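Local coordinates for IMC sub-compartment protein ISP1 (Toxoplasma gondii, PDB 4CHM), which is probably critical for parasite replication as a pleckstrin homology fold protein of an inner membrane complex sub-compartment, at residues L27-L30 with T34-Q37; L49-E54 with N100-R105; D73-V78 with N83-E88; S89-H94 with T113-L118. All blocks are in the same frame, centred on the assembly; numbering follows the deposited sequence. Where two conformers were deposited one is given.

Three of the four contacts reach the antiparallel sheet of the pleckstrin homology fold. Contact 1 is the hairpin of its first two strands and comes first in the sequence. Contact 2 spans the curled sheet between strands 48-53 and 101-105, its centre about 8 Å from that of contact 1; Val28 of contact 1 packs on Ile51 and Leu104 of contact 2. Contact 3 folds the connection after helix 72-76, is nested in the loop that contact 2 closes, and ends before contact 4 opens. Contact 4, centred about 12 Å from both contact 2 and contact 3, has segments that alternate with those of contact 2. Contact 2 thus closes the bent sheet across its interior, while contact 4 seats helix 109-125 on strand 90-95.

Contact 1: L27-L30 with T34-Q37; sequences LVLL and TRLQ
Leu30 and Leu36 both turn CG beside their own backbone N (chi1 -62° and -59°), which brings Leu30 CD1 to 3.9 Å from Leu36 CG across the first beta hairpin of the pleckstrin homology sheet, strands 24-29 and 35-43. The Leu30 side chain also runs alongside that of Thr34 and in the same direction, its CD1 lying 3.7 Å from Thr34 CB; the Thr34 hydroxyl is held by Asp32 in the turn. Val28 and Leu36 form an antiparallel hydrogen-bonded pair, with Val28 N to Leu36 O and Leu36 N to Val28 O each 3.0 Å. A third bond, Leu30 N to Thr34 O at 2.8 Å, closes the end next to the turn. Val28 projects to the face where Ile51 and Leu104 pack on it. On the other face the aliphatic part of Arg35 rests across two leucines: its CG is 3.4 Å from Leu29 CD2 and 3.9 Å from Leu27 CD1. Beyond this greasy stem the chain bends at chi3 (-69°), and NH1 forms a salt bridge to a sulfate also held by Arg105, probably from the crystallisation liquor. At the far end, Leu27 CA sits 3.2 Å from Leu36 O in a CA-H...O contact.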
loop_
_atom_site.group_PDB
_atom_site.type_symbol
_atom_site.label_atom_id
_atom_site.label_comp_id
_atom_site.label_asym_id
_atom_site.label_seq_id
_atom_site.Cartn_x
_atom_site.Cartn_y
_atom_site.Cartn_z
ATOM N N LEU A 27 -0.380 2.540 -8.478
ATOM C CA LEU A 27 0.930 2.539 -9.077
ATOM C C LEU A 27 1.975 1.970 -8.169
ATOM O O LEU A 27 1.936 2.138 -6.984
ATOM C CB LEU A 27 1.368 3.926 -9.475
ATOM C CG LEU A 27 0.470 4.789 -10.305
ATOM C CD1 LEU A 27 1.181 6.082 -10.613
ATOM C CD2 LEU A 27 0.073 4.088 -11.555
ATOM N N VAL A 28 2.920 1.292 -8.761
ATOM C CA VAL A 28 4.126 0.978 -8.095
ATOM C C VAL A 28 5.211 1.933 -8.564
ATOM O O VAL A 28 5.327 2.224 -9.718
ATOM C CB VAL A 28 4.499 -0.483 -8.319
ATOM C CG1 VAL A 28 5.895 -0.772 -7.884
ATOM C CG2 VAL A 28 3.497 -1.397 -7.654
ATOM N N LEU A 29 5.978 2.444 -7.635
ATOM C CA LEU A 29 7.062 3.368 -7.970
ATOM C C LEU A 29 8.447 2.668 -7.927
ATOM O O LEU A 29 8.892 2.164 -6.874
ATOM C CB LEU A 29 7.011 4.620 -7.077
ATOM C CG LEU A 29 5.618 5.286 -6.906
ATOM C CD1 LEU A 29 5.556 6.235 -5.715
ATOM C CD2 LEU A 29 5.128 5.986 -8.192
ATOM N N LEU A 30 9.062 2.522 -9.100
ATOM C CA LEU A 30 10.272 1.724 -9.210
ATOM C C LEU A 30 11.491 2.541 -8.745
ATOM O O LEU A 30 11.444 3.791 -8.678
ATOM C CB LEU A 30 10.458 1.163 -10.643
ATOM C CG LEU A 30 9.355 0.197 -11.140
ATOM C CD1 LEU A 30 9.636 -0.292 -12.554
ATOM C CD2 LEU A 30 9.205 -1.004 -10.226
ATOM N N THR A 34 10.638 4.980 -12.473
ATOM C CA THR A 34 9.487 4.519 -13.330
ATOM C C THR A 34 8.225 4.356 -12.518
ATOM O O THR A 34 8.289 3.976 -11.355
ATOM C CB THR A 34 9.723 3.101 -13.901
ATOM O OG1 THR A 34 11.051 2.987 -14.377
ATOM C CG2 THR A 34 8.719 2.767 -15.025
ATOM N N ARG A 35 7.080 4.459 -13.164
ATOM C CA ARG A 35 5.787 4.179 -12.548
ATOM C C ARG A 35 5.099 3.037 -13.294
ATOM O O ARG A 35 4.877 3.151 -14.446
ATOM C CB ARG A 35 4.920 5.401 -12.643
ATOM C CG ARG A 35 5.012 6.370 -11.520
ATOM C CD ARG A 35 4.542 7.737 -11.945
ATOM N NE ARG A 35 5.511 8.245 -12.858
ATOM C CZ ARG A 35 6.350 9.216 -12.591
ATOM N NH1 ARG A 35 6.279 9.828 -11.460
ATOM N NH2 ARG A 35 7.239 9.586 -13.485
ATOM N N LEU A 36 4.763 1.956 -12.632
ATOM C CA LEU A 36 3.973 0.906 -13.223
ATOM C C LEU A 36 2.540 1.048 -12.815
ATOM O O LEU A 36 2.265 1.212 -11.685
ATOM C CB LEU A 36 4.449 -0.479 -12.800
ATOM C CG LEU A 36 5.856 -0.953 -13.081
ATOM C CD1 LEU A 36 6.149 -2.276 -12.418
ATOM C CD2 LEU A 36 6.015 -1.084 -14.561
ATOM N N GLN A 37 1.639 0.981 -13.771
ATOM C CA GLN A 37 0.209 0.838 -13.503
ATOM C C GLN A 37 -0.089 -0.598 -13.107
ATOM O O GLN A 37 0.264 -1.486 -13.809
ATOM C CB GLN A 37 -0.663 1.103 -14.720
ATOM C CG GLN A 37 -0.510 2.357 -15.516
ATOM C CD GLN A 37 -1.510 2.423 -16.658
ATOM O OE1 GLN A 37 -1.502 1.616 -17.565
ATOM N NE2 GLN A 37 -2.382 3.364 -16.585
#

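Contact 2: L49-E54 with N100-R105; sequences LSISCE and NCIPLR. With SO4 (sulfate ion), chain H; SO4 (sulfate ion), chain F.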
loop_
_atom_site.group_PDB
_atom_site.type_symbol
_atom_site.label_atom_id
_atom_site.label_comp_id
_atom_site.label_asym_id
_atom_site.label_seq_id
_atom_site.Cartn_x
_atom_site.Cartn_y
_atom_site.Cartn_z
ATOM N N LEU A 49 -1.510 -10.387 -0.480
ATOM C CA LEU A 49 -1.729 -9.317 -1.436
ATOM C C LEU A 49 -1.106 -9.723 -2.758
ATOM O O LEU A 49 0.009 -10.226 -2.792
ATOM C CB LEU A 49 -1.016 -8.028 -0.979
ATOM C CG LEU A 49 -1.596 -7.150 0.120
ATOM C CD1 LEU A 49 -0.609 -6.037 0.423
ATOM C CD2 LEU A 49 -2.947 -6.570 -0.246
ATOM N N SER A 50 -1.756 -9.371 -3.851
ATOM C CA SER A 50 -1.093 -9.436 -5.121
ATOM C C SER A 50 -0.968 -8.056 -5.721
ATOM O O SER A 50 -1.837 -7.187 -5.524
ATOM C CB SER A 50 -1.842 -10.366 -6.067
ATOM O OG SER A 50 -3.176 -9.925 -6.240
ATOM N N ILE A 51 0.092 -7.888 -6.510
ATOM C CA ILE A 51 0.328 -6.696 -7.293
ATOM C C ILE A 51 0.582 -7.162 -8.735
ATOM O O ILE A 51 1.509 -7.929 -9.001
ATOM C CB ILE A 51 1.576 -5.964 -6.787
ATOM C CG1 ILE A 51 1.403 -5.596 -5.297
ATOM C CG2 ILE A 51 1.844 -4.729 -7.628
ATOM C CD1 ILE A 51 2.661 -5.050 -4.661
ATOM N N SER A 52 -0.224 -6.680 -9.651
ATOM C CA SER A 52 -0.206 -7.162 -11.022
ATOM C C SER A 52 0.060 -5.997 -11.908
ATOM O O SER A 52 -0.738 -5.075 -11.933
ATOM C CB SER A 52 -1.578 -7.751 -11.369
ATOM O OG SER A 52 -1.607 -8.193 -12.710
ATOM N N CYS A 53 1.180 -6.029 -12.644
ATOM C CA CYS A 53 1.567 -4.928 -13.532
ATOM C C CYS A 53 2.178 -5.482 -14.814
ATOM O O CYS A 53 2.978 -6.399 -14.766
ATOM C CB CYS A 53 2.630 -4.032 -12.879
ATOM S SG CYS A 53 2.550 -3.899 -11.081
ATOM N N GLU A 54 1.779 -4.923 -15.944
ATOM C CA GLU A 54 2.319 -5.330 -17.225
ATOM C C GLU A 54 2.407 -6.861 -17.332
ATOM O O GLU A 54 3.471 -7.432 -17.663
ATOM C CB GLU A 54 3.677 -4.635 -17.472
ATOM C CG GLU A 54 3.490 -3.125 -17.699
ATOM C CD GLU A 54 4.783 -2.320 -17.689
ATOM O OE1 GLU A 54 5.873 -2.918 -17.612
ATOM O OE2 GLU A 54 4.692 -1.067 -17.725
ATOM N N ASN A 100 13.512 -5.586 1.614
ATOM C CA ASN A 100 13.327 -4.457 0.702
ATOM C C ASN A 100 11.880 -3.984 0.725
ATOM O O ASN A 100 11.037 -4.535 1.452
ATOM C CB ASN A 100 13.754 -4.843 -0.729
ATOM C CG ASN A 100 15.241 -5.158 -0.826
ATOM O OD1 ASN A 100 16.076 -4.446 -0.246
ATOM N ND2 ASN A 100 15.585 -6.216 -1.574
ATOM N N CYS A 101 11.588 -2.963 -0.080
ATOM C CA CYS A 101 10.354 -2.216 0.058
ATOM C C CYS A 101 9.648 -2.035 -1.293
ATOM O O CYS A 101 10.279 -1.680 -2.278
ATOM C CB CYS A 101 10.625 -0.851 0.705
ATOM S SG CYS A 101 11.522 -0.894 2.284
ATOM N N ILE A 102 8.335 -2.253 -1.325
ATOM C CA ILE A 102 7.564 -1.969 -2.521
ATOM C C ILE A 102 6.685 -0.760 -2.298
ATOM O O ILE A 102 5.696 -0.834 -1.559
ATOM C CB ILE A 102 6.697 -3.170 -2.923
ATOM C CG1 ILE A 102 7.590 -4.399 -3.239
ATOM C CG2 ILE A 102 5.841 -2.811 -4.144
ATOM C CD1 ILE A 102 6.800 -5.665 -3.579
ATOM N N PRO A 103 6.986 0.345 -2.990
ATOM C CA PRO A 103 6.158 1.537 -2.753
ATOM C C PRO A 103 4.920 1.594 -3.634
ATOM O O PRO A 103 5.025 1.546 -4.852
ATOM C CB PRO A 103 7.120 2.699 -3.079
ATOM C CG PRO A 103 8.512 2.054 -3.143
ATOM C CD PRO A 103 8.234 0.693 -3.690
ATOM N N LEU A 104 3.753 1.701 -2.995
ATOM C CA LEU A 104 2.458 1.737 -3.688
ATOM C C LEU A 104 1.932 3.135 -3.564
ATOM O O LEU A 104 1.870 3.700 -2.447
ATOM C CB LEU A 104 1.447 0.826 -3.008
ATOM C CG LEU A 104 1.810 -0.646 -2.835
ATOM C CD1 LEU A 104 0.760 -1.330 -1.999
ATOM C CD2 LEU A 104 1.946 -1.308 -4.176
ATOM N N ARG A 105 1.520 3.713 -4.674
ATOM C CA ARG A 105 0.878 5.049 -4.610
ATOM C C ARG A 105 -0.634 4.923 -4.870
ATOM O O ARG A 105 -1.039 4.398 -5.901
ATOM C CB ARG A 105 1.491 6.005 -5.633
ATOM C CG ARG A 105 0.831 7.396 -5.573
ATOM C CD ARG A 105 1.388 8.311 -6.634
ATOM N NE ARG A 105 2.774 8.727 -6.360
ATOM C CZ ARG A 105 3.541 9.357 -7.261
ATOM N NH1 ARG A 105 3.070 9.556 -8.495
ATOM N NH2 ARG A 105 4.796 9.715 -6.968
HETATM S S SO4 H . 4.969 12.305 -9.773
HETATM O O1 SO4 H . 3.899 13.194 -9.184
HETATM O O2 SO4 H . 6.015 11.904 -8.737
HETATM O O3 SO4 H . 5.644 12.998 -10.918
HETATM O O4 SO4 H . 4.395 11.060 -10.388
HETATM S S SO4 F . 12.732 -8.389 -3.469
HETATM O O1 SO4 F . 13.738 -7.361 -3.084
HETATM O O2 SO4 F . 13.380 -9.704 -3.548
HETATM O O3 SO4 F . 12.179 -8.021 -4.803
HETATM O O4 SO4 F . 11.654 -8.464 -2.435
#
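The inside of the curled pleckstrin homology sheet is where Ile51 of strand 48-53 meets Ile102 and Leu104 of strand 101-105. These strands are not neighbours in the sheet, since strands 35-43 and 24-29 come between them, and the closest CA atoms, of Ile51 and Leu104, are 9.4 Å apart. Only side chains bridge the interval. An extended chi2 (172°) puts CD1 at the far end of Ile51, and this methyl makes both contacts. It reaches Ile102 CG2 tip to tip at 3.9 Å and lies 3.8 Å from Leu104 CD2, the latter pair meeting aslant. Leu40, Ile60 and Val28 also pack on Ile51, while Cys53 further along its strand is joined to Cys38 by a disulfide.

Polar side chains flank this core: Asn100, just before strand 101-105, and Arg105, its last residue, each bind a sulfate probably from the crystallisation liquor. Asn100 ND2 donates to O1 of the first sulfate at 2.6 Å. Arg105 bends at chi3 (-71°); its NE forms a salt bridge with Asp87, and NH2 also bonds to Asn83 O, which should hold the guanidinium in position. The second sulfate, whose O4 is shared with Arg35, bridges both terminal nitrogens: Arg105 NH2 donates to O2 at 3.1 Å, and Arg105 NH1 to O4, in the guanidinium plane, at 2.8 Å with a nearly straight bond (170°).

Contact 3: D73-V78 with N83-E88; sequences DQLQRV and NLVDDE. With SO4 (sulfate ion), chain G; SO4 (sulfate ion), chain E.
Leu75, on the short helix 72-76 of this pleckstrin homology domain, packs with CB and CD1 against the connection that leads to strand 90-95, and with its two methyls against the strand itself. Its CB is pressed tightly on Val85 CG1 at 3.5 Å and has Leu84 CB 4.3 Å away. Beyond CG the chain forks: CD1 comes to 3.9 Å from Leu84 O and also reaches Cys90 O, whereas CD2 extends to Ala92 on the sheet. One side chain thus joins helix, connection and strand.

Val78, just past the helix, receives the tip of Leu84. The two side chains cross at about a right angle, and Leu84 CD1 sits 3.6 Å from Val78 CB, touching both valine methyls as well. Gln76 folds at chi2 (-78°), which brings its amide across Val85, again nearly at right angles, with Gln76 CD 4.1 Å from Val85 CG2; its NE2 makes a weak hydrogen bond to a sulfate, probably from the crystallisation liquor.

Within 83-88 an Asx motif leads into a type I beta turn from Val85 to Glu88. Asn83 OD1 accepts from Asp86 N at 2.9 Å, the donor tilted 23° from the carbonyl plane. Asp86 answers through its carboxylate, whose OD1 forms a salt bridge with Arg72. Asp86 OD2 is met on the anti side, 22° out of its carboxylate plane, by Asn83 ND2 at 2.6 Å, while the oxygen lies in the amide plane of Asn83.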
loop_
_atom_site.group_PDB
_atom_site.type_symbol
_atom_site.label_atom_id
_atom_site.label_comp_id
_atom_site.label_asym_id
_atom_site.label_seq_id
_atom_site.Cartn_x
_atom_site.Cartn_y
_atom_site.Cartn_z
ATOM N N ASP A 73 9.061 10.776 6.851
ATOM C CA ASP A 73 10.431 10.372 7.267
ATOM C C ASP A 73 10.789 8.887 6.978
ATOM O O ASP A 73 11.898 8.587 6.558
ATOM C CB ASP A 73 10.686 10.720 8.745
ATOM C CG ASP A 73 10.990 12.233 8.965
ATOM O OD1 ASP A 73 11.187 12.972 7.970
ATOM O OD2 ASP A 73 11.042 12.662 10.137
ATOM N N GLN A 74 9.845 7.988 7.256
ATOM C CA GLN A 74 9.916 6.574 6.876
ATOM C C GLN A 74 10.154 6.380 5.372
ATOM O O GLN A 74 11.037 5.694 4.972
ATOM C CB GLN A 74 8.609 5.841 7.293
ATOM C CG GLN A 74 8.407 5.703 8.807
ATOM C CD GLN A 74 7.014 5.232 9.165
ATOM O OE1 GLN A 74 6.081 5.315 8.351
ATOM N NE2 GLN A 74 6.854 4.745 10.389
ATOM N N LEU A 75 9.391 7.066 4.562
ATOM C CA LEU A 75 9.516 6.957 3.105
ATOM C C LEU A 75 10.811 7.611 2.534
ATOM O O LEU A 75 11.398 7.106 1.569
ATOM C CB LEU A 75 8.272 7.563 2.447
ATOM C CG LEU A 75 6.993 6.736 2.657
ATOM C CD1 LEU A 75 5.779 7.551 2.199
ATOM C CD2 LEU A 75 7.085 5.406 1.896
ATOM N N GLN A 76 11.293 8.661 3.157
ATOM C CA GLN A 76 12.569 9.282 2.811
ATOM C C GLN A 76 13.778 8.331 2.914
ATOM O O GLN A 76 14.698 8.488 2.201
ATOM C CB GLN A 76 12.800 10.574 3.606
ATOM C CG GLN A 76 11.835 11.705 3.293
ATOM C CD GLN A 76 12.146 12.428 2.012
ATOM O OE1 GLN A 76 12.469 11.819 1.051
ATOM N NE2 GLN A 76 12.103 13.732 2.035
ATOM N N ARG A 77 13.698 7.301 3.750
ATOM C CA ARG A 77 14.710 6.246 3.818
ATOM C C ARG A 77 14.800 5.297 2.617
ATOM O O ARG A 77 15.743 4.617 2.474
ATOM C CB ARG A 77 14.570 5.442 5.085
ATOM C CG ARG A 77 15.039 6.188 6.314
ATOM C CD ARG A 77 14.692 5.455 7.588
ATOM N NE ARG A 77 15.227 6.175 8.715
ATOM C CZ ARG A 77 15.373 5.659 9.917
ATOM N NH1 ARG A 77 14.980 4.448 10.144
ATOM N NH2 ARG A 77 15.874 6.369 10.895
ATOM N N VAL A 78 13.813 5.295 1.751
ATOM C CA VAL A 78 13.783 4.421 0.610
ATOM C C VAL A 78 14.686 4.915 -0.505
ATOM O O VAL A 78 14.632 6.031 -0.885
ATOM C CB VAL A 78 12.375 4.247 0.027
ATOM C CG1 VAL A 78 12.378 3.211 -1.051
ATOM C CG2 VAL A 78 11.381 3.921 1.088
ATOM N N ASN A 83 9.470 10.144 -6.434
ATOM C CA ASN A 83 9.036 10.980 -5.340
ATOM C C ASN A 83 7.945 10.252 -4.540
ATOM O O ASN A 83 6.801 10.170 -4.973
ATOM C CB ASN A 83 8.541 12.344 -5.868
ATOM C CG ASN A 83 8.340 13.357 -4.762
ATOM O OD1 ASN A 83 7.844 13.022 -3.674
ATOM N ND2 ASN A 83 8.703 14.594 -5.025
ATOM N N LEU A 84 8.321 9.682 -3.402
ATOM C CA LEU A 84 7.393 8.873 -2.642
ATOM C C LEU A 84 6.537 9.741 -1.712
ATOM O O LEU A 84 5.480 9.289 -1.235
ATOM C CB LEU A 84 8.124 7.784 -1.830
ATOM C CG LEU A 84 8.996 6.767 -2.593
ATOM C CD1 LEU A 84 9.503 5.661 -1.690
ATOM C CD2 LEU A 84 8.280 6.194 -3.822
ATOM N N VAL A 85 7.053 10.900 -1.317
ATOM C CA VAL A 85 6.481 11.616 -0.176
ATOM C C VAL A 85 5.607 12.835 -0.447
ATOM O O VAL A 85 4.714 13.148 0.335
ATOM C CB VAL A 85 7.581 12.044 0.815
ATOM C CG1 VAL A 85 8.337 10.830 1.331
ATOM C CG2 VAL A 85 8.523 13.045 0.165
ATOM N N ASP A 86 5.869 13.525 -1.545
ATOM C CA ASP A 86 5.266 14.832 -1.774
ATOM C C ASP A 86 3.739 14.852 -1.908
ATOM O O ASP A 86 3.093 15.819 -1.516
ATOM C CB ASP A 86 6.012 15.621 -2.852
ATOM C CG ASP A 86 7.304 16.225 -2.317
ATOM O OD1 ASP A 86 7.317 16.647 -1.143
ATOM O OD2 ASP A 86 8.309 16.257 -3.050
ATOM N N ASP A 87 3.167 13.804 -2.484
ATOM C CA ASP A 87 1.715 13.686 -2.536
ATOM C C ASP A 87 1.098 13.006 -1.301
ATOM O O ASP A 87 -0.121 12.879 -1.215
ATOM C CB ASP A 87 1.263 12.993 -3.824
ATOM C CG ASP A 87 1.648 11.532 -3.870
ATOM O OD1 ASP A 87 2.031 10.974 -2.824
ATOM O OD2 ASP A 87 1.565 10.940 -4.961
ATOM N N GLU A 88 1.931 12.565 -0.359
ATOM C CA GLU A 88 1.425 11.861 0.846
ATOM C C GLU A 88 0.355 10.852 0.490
ATOM O O GLU A 88 -0.592 10.653 1.256
ATOM C CB GLU A 88 0.868 12.854 1.901
ATOM C CG GLU A 88 1.899 13.834 2.429
ATOM C CD GLU A 88 2.070 15.075 1.546
ATOM O OE1 GLU A 88 1.174 15.378 0.691
ATOM O OE2 GLU A 88 3.080 15.786 1.757
HETATM S S SO4 G . 12.204 16.835 3.691
HETATM O O1 SO4 G . 12.244 18.073 4.513
HETATM O O2 SO4 G . 13.582 16.248 3.547
HETATM O O3 SO4 G . 11.650 17.209 2.354
HETATM O O4 SO4 G . 11.330 15.819 4.352
HETATM S S SO4 E . 3.901 3.667 12.820
HETATM O O1 SO4 E . 3.546 4.682 13.845
HETATM O O2 SO4 E . 5.055 4.138 12.075
HETATM O O3 SO4 E . 2.747 3.472 11.904
HETATM O O4 SO4 E . 4.199 2.391 13.461
#

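Contact 4: S89-H94 with T113-L118; sequences SCVALH and TCFVDL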
loop_
_atom_site.group_PDB
_atom_site.type_symbol
_atom_site.label_atom_id
_atom_site.label_comp_id
_atom_site.label_asym_id
_atom_site.label_seq_id
_atom_site.Cartn_x
_atom_site.Cartn_y
_atom_site.Cartn_z
ATOM N N SER A 89 0.508 10.213 -0.680
ATOM C CA SER A 89 -0.406 9.154 -1.105
ATOM C C SER A 89 0.237 7.751 -1.171
ATOM O O SER A 89 -0.383 6.818 -1.661
ATOM C CB SER A 89 -1.033 9.505 -2.460
ATOM O OG SER A 89 -1.785 10.697 -2.330
ATOM N N CYS A 90 1.473 7.612 -0.684
ATOM C CA CYS A 90 2.204 6.357 -0.827
ATOM C C CYS A 90 2.272 5.524 0.479
ATOM O O CYS A 90 2.499 6.063 1.561
ATOM C CB CYS A 90 3.593 6.660 -1.334
ATOM S SG CYS A 90 4.686 5.242 -1.418
ATOM N N VAL A 91 2.073 4.217 0.374
ATOM C CA VAL A 91 2.525 3.298 1.400
ATOM C C VAL A 91 3.500 2.304 0.771
ATOM O O VAL A 91 3.182 1.660 -0.260
ATOM C CB VAL A 91 1.374 2.485 2.030
ATOM C CG1 VAL A 91 1.861 1.769 3.261
ATOM C CG2 VAL A 91 0.169 3.377 2.362
ATOM N N ALA A 92 4.643 2.116 1.414
ATOM C CA ALA A 92 5.586 1.060 0.987
ATOM C C ALA A 92 5.475 -0.150 1.878
ATOM O O ALA A 92 5.491 -0.028 3.101
ATOM C CB ALA A 92 7.009 1.578 0.983
ATOM N N LEU A 93 5.431 -1.328 1.262
ATOM C CA LEU A 93 5.486 -2.570 2.002
ATOM C C LEU A 93 6.915 -2.943 2.236
ATOM O O LEU A 93 7.655 -3.267 1.291
ATOM C CB LEU A 93 4.801 -3.706 1.230
ATOM C CG LEU A 93 3.476 -3.411 0.544
ATOM C CD1 LEU A 93 3.118 -4.618 -0.316
ATOM C CD2 LEU A 93 2.384 -3.107 1.571
ATOM N N HIS A 94 7.306 -2.927 3.490
ATOM C CA HIS A 94 8.612 -3.392 3.887
ATOM C C HIS A 94 8.496 -4.890 4.117
ATOM O O HIS A 94 7.782 -5.322 4.973
ATOM C CB HIS A 94 9.049 -2.676 5.171
ATOM C CG HIS A 94 10.453 -2.960 5.577
ATOM N ND1 HIS A 94 10.886 -2.837 6.868
ATOM C CD2 HIS A 94 11.519 -3.360 4.863
ATOM C CE1 HIS A 94 12.158 -3.158 6.936
ATOM N NE2 HIS A 94 12.568 -3.473 5.730
ATOM N N THR A 113 -4.277 6.587 3.731
ATOM C CA THR A 113 -4.486 6.502 5.158
ATOM C C THR A 113 -5.283 5.282 5.569
ATOM O O THR A 113 -4.882 4.577 6.459
ATOM C CB THR A 113 -5.162 7.757 5.730
ATOM O OG1 THR A 113 -4.402 8.902 5.412
ATOM C CG2 THR A 113 -5.268 7.649 7.193
ATOM N N CYS A 114 -6.373 5.013 4.866
ATOM C CA CYS A 114 -7.190 3.803 5.125
ATOM C C CYS A 114 -6.438 2.524 4.958
ATOM O O CYS A 114 -6.714 1.567 5.659
ATOM C CB CYS A 114 -8.427 3.746 4.220
ATOM S SG CYS A 114 -9.684 4.926 4.671
ATOM N N PHE A 115 -5.585 2.459 3.934
ATOM C CA PHE A 115 -4.819 1.257 3.689
ATOM C C PHE A 115 -3.980 0.875 4.878
ATOM O O PHE A 115 -3.831 -0.330 5.189
ATOM C CB PHE A 115 -3.896 1.408 2.482
ATOM C CG PHE A 115 -3.205 0.117 2.092
ATOM C CD1 PHE A 115 -3.940 -0.944 1.550
ATOM C CD2 PHE A 115 -1.846 -0.012 2.189
ATOM C CE1 PHE A 115 -3.310 -2.117 1.118
ATOM C CE2 PHE A 115 -1.205 -1.215 1.833
ATOM C CZ PHE A 115 -1.944 -2.258 1.284
ATOM N N VAL A 116 -3.313 1.864 5.464
ATOM C CA VAL A 116 -2.437 1.600 6.624
ATOM C C VAL A 116 -3.230 0.972 7.775
ATOM O O VAL A 116 -2.836 -0.062 8.307
ATOM C CB VAL A 116 -1.657 2.874 7.078
ATOM C CG1 VAL A 116 -0.959 2.648 8.410
ATOM C CG2 VAL A 116 -0.615 3.250 6.014
ATOM N N ASP A 117 -4.382 1.532 8.086
ATOM C CA ASP A 117 -5.273 0.974 9.094
ATOM C C ASP A 117 -5.812 -0.399 8.758
ATOM O O ASP A 117 -5.784 -1.266 9.575
ATOM C CB ASP A 117 -6.445 1.897 9.313
ATOM C CG ASP A 117 -6.034 3.222 9.851
ATOM O OD1 ASP A 117 -5.253 3.259 10.789
ATOM O OD2 ASP A 117 -6.476 4.218 9.330
ATOM N N LEU A 118 -6.266 -0.599 7.538
ATOM C CA LEU A 118 -6.793 -1.879 7.125
ATOM C C LEU A 118 -5.753 -2.995 7.187
ATOM O O LEU A 118 -6.056 -4.085 7.585
ATOM C CB LEU A 118 -7.362 -1.789 5.713
ATOM C CG LEU A 118 -7.917 -3.077 5.129
ATOM C CD1 LEU A 118 -9.089 -3.586 5.929
ATOM C CD2 LEU A 118 -8.263 -2.947 3.666
#
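Aliphatic packing joins Val91 to Val116, and aliphatic-to-aromatic packing joins Val91 and Leu93 to Phe115, where the C-terminal helix 109-125 of the pleckstrin homology fold lies over strand 90-95. The aliphatic pair meets through one Val116 methyl: CG2 is 3.7 Å from Val91 CG2 and 4.0 Å from Val91 CG1. Val91 CG2 also lies 3.9 Å from Phe115 CD2, and this methyl thereby touches two consecutive helix residues.

In the aromatic group, Phe115 carries CG anti to its amide nitrogen (chi1 -173°), an orientation that sends the ring to the sheet. Val91 CB lies 4.1 Å from the same Phe115 CD2. Leu93 comes from the ring edge, near its plane, with its CD2 4.1 Å from Phe115 CE2; the two side chains stand at about a right angle. All four residues are buried, and the contact is wholly apolar.

The axes of strand segment 90-94 and helix segment 113-118 approach to 8.9 Å, their directions inclined by 33°. Leu68 of strand 65-69 packs on Val91 and Leu93, strand 101-105 bonds to strand 90-95 along its other edge, and Phe106 and Leu16 of helix 10-22 also touch Phe115, whose ring lies between the sheet and the helices.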